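Local coordinates for UPF0311 protein RPA1785 (Rhodopseudomonas palustris, PDB 3C5O) that is of unknown function but folds as a closed antiparallel beta-barrel of the UPF0311 (DUF3237) family, at residues G41-G45 with E46-G50; F93-V96 with E97-R100; E106-D109 with P110-Y114. One frame throughout, in Å; residues are numbered along the deposited sequence.

Contact 1: residues G41-G45 with E46-G50; sequences GEVKG and EGISG
Val43 and Ile48 meet through single branches: CG1 of Val43 lies 4.1 Å from CG1 of Ile48, the two side chains crossing obliquely on one face of the sheet. In both, CG1 stands anti to the backbone N (chi1 176° in Val43, -173° in Ile48), and CG1 of each lies beside its own carbonyl carbon. The CG2 methyl of Ile48 lies against Gly45, 3.8 Å from Gly45 N, where a side chain on the glycine would already be tight. Phe13 and Phe76 pack against both Val43 and Ile48, making this the apolar face. The strands belong to a beta hairpin closed by a type II turn from Gly45 to Ile48, with Gly47 at the turn position of positive phi. Val43 and Gly50 form a hydrogen-bonded pair, Val43 N to Gly50 O and Gly50 N to Val43 O both spanning 2.8 Å. Nearer the turn, Gly45 N reaches Ile48 O over 3.1 Å. Lys44 and Ser49, a non-hydrogen-bonded pair, project from the other face, where the lysine stretches out fully extended.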
loop_
_atom_site.group_PDB
_atom_site.type_symbol
_atom_site.label_atom_id
_atom_site.label_comp_id
_atom_site.label_asym_id
_atom_site.label_seq_id
_atom_site.Cartn_x
_atom_site.Cartn_y
_atom_site.Cartn_z
ATOM N N GLY B 41 21.148 11.333 -9.237
ATOM C CA GLY B 41 21.798 10.055 -9.422
ATOM C C GLY B 41 21.843 9.621 -10.871
ATOM O O GLY B 41 21.551 10.408 -11.787
ATOM N N GLU B 42 22.196 8.358 -11.082
ATOM C CA GLU B 42 22.458 7.833 -12.415
ATOM C C GLU B 42 21.955 6.414 -12.471
ATOM O O GLU B 42 21.944 5.714 -11.463
ATOM C CB GLU B 42 23.963 7.806 -12.685
ATOM C CG GLU B 42 24.685 9.126 -12.464
ATOM C CD GLU B 42 25.184 9.734 -13.787
ATOM O OE1 GLU B 42 25.895 9.029 -14.569
ATOM O OE2 GLU B 42 24.875 10.928 -14.051
ATOM N N VAL B 43 21.552 5.986 -13.655
ATOM C CA VAL B 43 21.204 4.598 -13.895
ATOM C C VAL B 43 22.080 4.060 -15.008
ATOM O O VAL B 43 22.243 4.705 -16.049
ATOM C CB VAL B 43 19.730 4.461 -14.269
ATOM C CG1 VAL B 43 19.396 3.042 -14.620
ATOM C CG2 VAL B 43 18.866 4.938 -13.098
ATOM N N LYS B 44 22.685 2.896 -14.789
ATOM C CA LYS B 44 23.583 2.350 -15.800
ATOM C C LYS B 44 23.670 0.830 -15.807
ATOM O O LYS B 44 23.773 0.165 -14.768
ATOM C CB LYS B 44 24.983 2.977 -15.715
ATOM C CG LYS B 44 25.723 2.901 -17.044
ATOM C CD LYS B 44 27.136 3.459 -16.979
ATOM C CE LYS B 44 27.950 2.999 -18.195
ATOM N NZ LYS B 44 29.323 3.580 -18.235
ATOM N N GLY B 45 23.617 0.310 -17.022
ATOM C CA GLY B 45 23.740 -1.105 -17.322
ATOM C C GLY B 45 23.883 -1.187 -18.824
ATOM O O GLY B 45 24.111 -0.161 -19.469
ATOM N N GLU B 46 23.766 -2.394 -19.380
ATOM C CA GLU B 46 23.773 -2.587 -20.843
ATOM C C GLU B 46 22.434 -2.151 -21.401
ATOM O O GLU B 46 21.388 -2.641 -20.976
ATOM C CB GLU B 46 23.971 -4.054 -21.224
ATOM C CG GLU B 46 25.309 -4.653 -20.899
ATOM C CD GLU B 46 25.588 -5.885 -21.749
ATOM O OE1 GLU B 46 24.777 -6.172 -22.670
ATOM O OE2 GLU B 46 26.622 -6.559 -21.501
ATOM N N GLY B 47 22.457 -1.238 -22.360
ATOM C CA GLY B 47 21.207 -0.780 -22.983
ATOM C C GLY B 47 20.271 -0.057 -22.036
ATOM O O GLY B 47 19.044 -0.056 -22.222
ATOM N N ILE B 48 20.848 0.544 -21.001
ATOM C CA ILE B 48 20.107 1.498 -20.171
ATOM C C ILE B 48 21.061 2.510 -19.557
ATOM O O ILE B 48 22.046 2.141 -18.930
ATOM C CB ILE B 48 19.195 0.801 -19.133
ATOM C CG1 ILE B 48 18.318 1.825 -18.402
ATOM C CG2 ILE B 48 20.005 -0.114 -18.225
ATOM C CD1 ILE B 48 17.131 1.210 -17.688
ATOM N N SER B 49 20.786 3.786 -19.801
ATOM C CA SER B 49 21.591 4.865 -19.266
ATOM C C SER B 49 20.687 6.032 -18.927
ATOM O O SER B 49 20.071 6.627 -19.810
ATOM C CB SER B 49 22.665 5.289 -20.256
ATOM O OG SER B 49 23.185 6.549 -19.889
ATOM N N GLY B 50 20.608 6.357 -17.647
ATOM C CA GLY B 50 19.644 7.334 -17.199
ATOM C C GLY B 50 20.146 8.248 -16.117
ATOM O O GLY B 50 21.220 8.062 -15.569
#

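Contact 2: residues F93-V96 with E97-R100; sequences FGPV and ELLR
This is a local contact at the start of a helix: Phe93, at the end of strand 83-93, the N-cap Pro95 and Val96, the first residue of helix 96-103, meet Leu98, Leu99 and Arg100 of the same helix. Pro95 O takes Leu99 N at 3.1 Å and also receives a weak bond from Leu98 N. Val96 O accepts Arg100 N at 3.0 Å. Leu99 turns back toward the entering chain: with CG anti to its carbonyl carbon (chi1 -56°), CD2 rests 3.6 Å from Phe93 C and CD1 comes obliquely to the Phe93 ring, 4.0 Å from CD2 of that ring. Leu99 CD1 also lies 3.6 Å from Gly94 O. An alanine here has neither methyl, and would probably open a gap between the helix and the Phe93 ring and Gly94. Leu98 CD1 lies against the Pro95 ring, 3.7 Å from its CG. Arg100 runs alongside Val96, pointing the same way, and Val96 CB sits 4.0 Å above the centre of one guanidinium face, while Arg100 NE makes a salt bridge with Glu66. The arrangement is that of a helix N-terminus, with proline at the N-cap position and i to i+4 backbone bonds, two residues after a barrel strand ends.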
loop_
_atom_site.group_PDB
_atom_site.type_symbol
_atom_site.label_atom_id
_atom_site.label_comp_id
_atom_site.label_asym_id
_atom_site.label_seq_id
_atom_site.Cartn_x
_atom_site.Cartn_y
_atom_site.Cartn_z
ATOM N N PHE B 93 19.592 -4.235 7.442
ATOM C CA PHE B 93 19.845 -4.798 8.763
ATOM C C PHE B 93 21.334 -5.165 8.835
ATOM O O PHE B 93 22.067 -4.979 7.864
ATOM C CB PHE B 93 18.934 -6.018 8.997
ATOM C CG PHE B 93 18.777 -6.420 10.462
ATOM C CD1 PHE B 93 18.683 -7.766 10.816
ATOM C CD2 PHE B 93 18.696 -5.456 11.476
ATOM C CE1 PHE B 93 18.526 -8.146 12.144
ATOM C CE2 PHE B 93 18.543 -5.829 12.824
ATOM C CZ PHE B 93 18.453 -7.178 13.156
ATOM N N GLY B 94 21.769 -5.657 9.980
ATOM C CA GLY B 94 23.165 -6.011 10.221
ATOM C C GLY B 94 23.478 -5.935 11.718
ATOM O O GLY B 94 22.588 -5.663 12.520
ATOM N N PRO B 95 24.737 -6.193 12.112
ATOM C CA PRO B 95 25.174 -5.937 13.510
ATOM C C PRO B 95 24.864 -4.499 13.964
ATOM O O PRO B 95 25.113 -3.562 13.203
ATOM C CB PRO B 95 26.684 -6.146 13.445
ATOM C CG PRO B 95 26.895 -7.081 12.299
ATOM C CD PRO B 95 25.819 -6.753 11.284
ATOM N N VAL B 96 24.320 -4.321 15.174
ATOM C CA VAL B 96 23.917 -2.987 15.641
ATOM C C VAL B 96 25.014 -1.918 15.632
ATOM O O VAL B 96 24.736 -0.775 15.279
ATOM C CB VAL B 96 23.214 -2.994 17.029
ATOM C CG1 VAL B 96 21.736 -3.279 16.870
ATOM C CG2 VAL B 96 23.884 -3.966 18.024
ATOM N N GLU B 97 26.240 -2.281 16.020
ATOM C CA GLU B 97 27.401 -1.376 15.946
ATOM C C GLU B 97 27.585 -0.767 14.551
ATOM O O GLU B 97 27.843 0.426 14.400
ATOM C CB GLU B 97 28.691 -2.110 16.324
ATOM C CG GLU B 97 28.941 -2.301 17.821
ATOM C CD GLU B 97 30.082 -3.298 18.104
ATOM O OE1 GLU B 97 30.671 -3.827 17.122
ATOM O OE2 GLU B 97 30.385 -3.557 19.301
ATOM N N LEU B 98 27.466 -1.609 13.532
ATOM C CA LEU B 98 27.672 -1.177 12.142
ATOM C C LEU B 98 26.504 -0.337 11.616
ATOM O O LEU B 98 26.702 0.659 10.905
ATOM C CB LEU B 98 27.976 -2.383 11.247
ATOM C CG LEU B 98 29.229 -3.202 11.601
ATOM C CD1 LEU B 98 29.256 -4.552 10.886
ATOM C CD2 LEU B 98 30.502 -2.428 11.311
ATOM N N LEU B 99 25.284 -0.719 11.975
ATOM C CA LEU B 99 24.129 0.119 11.648
ATOM C C LEU B 99 24.336 1.518 12.234
ATOM O O LEU B 99 24.125 2.516 11.546
ATOM C CB LEU B 99 22.816 -0.505 12.144
ATOM C CG LEU B 99 22.482 -1.924 11.677
ATOM C CD1 LEU B 99 21.107 -2.365 12.176
ATOM C CD2 LEU B 99 22.563 -2.035 10.159
ATOM N N ARG B 100 24.795 1.575 13.486
ATOM C CA ARG B 100 25.115 2.843 14.136
ATOM C C ARG B 100 26.251 3.631 13.462
ATOM O O ARG B 100 26.144 4.857 13.313
ATOM C CB ARG B 100 25.395 2.623 15.621
ATOM C CG ARG B 100 24.136 2.330 16.423
ATOM C CD ARG B 100 24.466 1.617 17.712
ATOM N NE ARG B 100 23.260 1.175 18.408
ATOM C CZ ARG B 100 23.249 0.275 19.389
ATOM N NH1 ARG B 100 24.386 -0.300 19.787
ATOM N NH2 ARG B 100 22.099 -0.062 19.964
#

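Contact 3: residues E106-D109 with P110-Y114; sequences EPVD and PKVIY
The carboxylate of Asp109 is the flat group that carries this contact, and it works through one oxygen: OD2 accepts Lys111 N at 3.0 Å on its anti lone pair, the one turned away from the other oxygen. Its close neighbours are the pyrrolidine of Pro110, with CD 3.6 Å from Asp109 CG, and Lys111 CB, 3.4 Å from Asp109 OD2. With chi1 at -164°, Asp109 CG is swung to the side of its own carbonyl carbon, which carries the carboxylate forward along the chain and brings OD2 within bonding distance of Lys111 N. The aromatic ring of Tyr114 turns elsewhere, edge-to-face with Tyr134 of the second subunit, and its OH is hydrogen-bonded to Val154 O and Leu135 N of that subunit.

Bonding of an aspartate side chain to the backbone N-H two residues on is an Asx turn, and here it leads into a short 3-10 segment, 110-112. The main chain follows suit: Val112 N reaches Asp109 O at 3.3 Å, and Ile113 N reaches Pro110 O. Val112 CG2, set between its own backbone N and carbonyl carbon, is thereby turned to Asp109 O and comes within 3.1 Å of it, a tight approach.

Val108, Val112 and Ile113 form an apolar patch. Val108 CG1 touches both Val112 CG2, at 3.7 Å, and Ile113 CG1, at 3.8 Å, and each of those side chains crosses Val108 at about a right angle. Helix 96-103 adds Leu102 against Val108 and Leu98 against Val112. Lys111 extends away from the turn, its NZ 6.5 Å from Asp109 OD2, too far for the opposite charges to pair directly.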
loop_
_atom_site.group_PDB
_atom_site.type_symbol
_atom_site.label_atom_id
_atom_site.label_comp_id
_atom_site.label_asym_id
_atom_site.label_seq_id
_atom_site.Cartn_x
_atom_site.Cartn_y
_atom_site.Cartn_z
ATOM N N GLU B 106 29.697 7.072 8.911
ATOM C CA GLU B 106 30.998 6.408 8.889
ATOM C C GLU B 106 30.994 5.264 7.871
ATOM O O GLU B 106 30.044 4.486 7.826
ATOM C CB GLU B 106 31.376 5.905 10.295
ATOM C CG GLU B 106 31.554 7.029 11.330
ATOM C CD GLU B 106 31.833 6.530 12.761
ATOM O OE1 GLU B 106 32.465 5.453 12.935
ATOM O OE2 GLU B 106 31.439 7.238 13.722
ATOM N N PRO B 107 32.058 5.155 7.054
ATOM C CA PRO B 107 32.087 4.125 6.002
ATOM C C PRO B 107 32.079 2.698 6.571
ATOM O O PRO B 107 32.838 2.393 7.495
ATOM C CB PRO B 107 33.403 4.401 5.268
ATOM C CG PRO B 107 34.260 5.101 6.281
ATOM C CD PRO B 107 33.300 5.954 7.068
ATOM N N VAL B 108 31.198 1.859 6.029
ATOM C CA VAL B 108 31.124 0.438 6.361
ATOM C C VAL B 108 31.205 -0.317 5.044
ATOM O O VAL B 108 30.659 0.136 4.025
ATOM C CB VAL B 108 29.800 0.078 7.095
ATOM C CG1 VAL B 108 29.704 -1.416 7.391
ATOM C CG2 VAL B 108 29.657 0.875 8.381
ATOM N N ASP B 109 31.907 -1.447 5.045
ATOM C CA ASP B 109 31.914 -2.314 3.872
ATOM C C ASP B 109 30.500 -2.871 3.636
ATOM O O ASP B 109 29.890 -3.413 4.554
ATOM C CB ASP B 109 32.939 -3.439 4.014
ATOM C CG ASP B 109 33.241 -4.108 2.682
ATOM O OD1 ASP B 109 34.407 -4.091 2.241
ATOM O OD2 ASP B 109 32.299 -4.638 2.063
ATOM N N PRO B 110 29.971 -2.723 2.410
ATOM C CA PRO B 110 28.598 -3.171 2.154
ATOM C C PRO B 110 28.359 -4.675 2.342
ATOM O O PRO B 110 27.237 -5.079 2.645
ATOM C CB PRO B 110 28.329 -2.744 0.703
ATOM C CG PRO B 110 29.633 -2.311 0.138
ATOM C CD PRO B 110 30.622 -2.122 1.230
ATOM N N LYS B 111 29.400 -5.488 2.167
ATOM C CA LYS B 111 29.327 -6.941 2.389
ATOM C C LYS B 111 28.877 -7.391 3.802
ATOM O O LYS B 111 28.425 -8.528 3.973
ATOM C CB LYS B 111 30.682 -7.594 2.083
ATOM C CG LYS B 111 30.985 -7.836 0.588
ATOM C CD LYS B 111 32.267 -8.729 0.434
ATOM C CE LYS B 111 32.430 -9.231 -1.007
ATOM N NZ LYS B 111 33.651 -10.120 -1.178
ATOM N N VAL B 112 29.030 -6.537 4.814
ATOM C CA VAL B 112 28.660 -6.938 6.188
ATOM C C VAL B 112 27.282 -6.407 6.564
ATOM O O VAL B 112 26.762 -6.690 7.647
ATOM C CB VAL B 112 29.704 -6.548 7.262
ATOM C CG1 VAL B 112 30.966 -7.353 7.098
ATOM C CG2 VAL B 112 29.986 -5.066 7.223
ATOM N N ILE B 113 26.691 -5.655 5.645
ATOM C CA ILE B 113 25.356 -5.129 5.825
ATOM C C ILE B 113 24.404 -5.834 4.878
ATOM O O ILE B 113 24.666 -5.920 3.676
ATOM C CB ILE B 113 25.310 -3.592 5.606
ATOM C CG1 ILE B 113 26.222 -2.854 6.606
ATOM C CG2 ILE B 113 23.870 -3.065 5.678
ATOM C CD1 ILE B 113 25.923 -3.098 8.068
ATOM N N TYR B 114 23.315 -6.364 5.437
ATOM C CA TYR B 114 22.248 -6.939 4.635
ATOM C C TYR B 114 21.401 -5.793 4.131
ATOM O O TYR B 114 20.779 -5.084 4.924
ATOM C CB TYR B 114 21.404 -7.925 5.460
ATOM C CG TYR B 114 20.356 -8.635 4.618
ATOM C CD1 TYR B 114 20.673 -9.806 3.923
ATOM C CD2 TYR B 114 19.047 -8.136 4.522
ATOM C CE1 TYR B 114 19.713 -10.461 3.149
ATOM C CE2 TYR B 114 18.087 -8.777 3.758
ATOM C CZ TYR B 114 18.425 -9.930 3.070
ATOM O OH TYR B 114 17.477 -10.562 2.322
#

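Contacts 2 and 3 sit on the same side of the chain's centre, their own centres about 9 Å apart, and belong to one excursion of the chain between strands 83-93 and 114-122. They touch: Phe93 pairs with Tyr114 through their backbones, and Leu98 meets Val112. Contact 1 is a separate hairpin end, its centre about 30 Å from that of contact 2, on the opposite side of the chain's centre. It is partly buried, and its apolar face packs on phenylalanines of the barrel. The other two are surface contacts with more polar chemistry: contact 2 adds a charged side chain salt-bridged to Glu66, whereas contact 3 spends its carboxylate on the backbone.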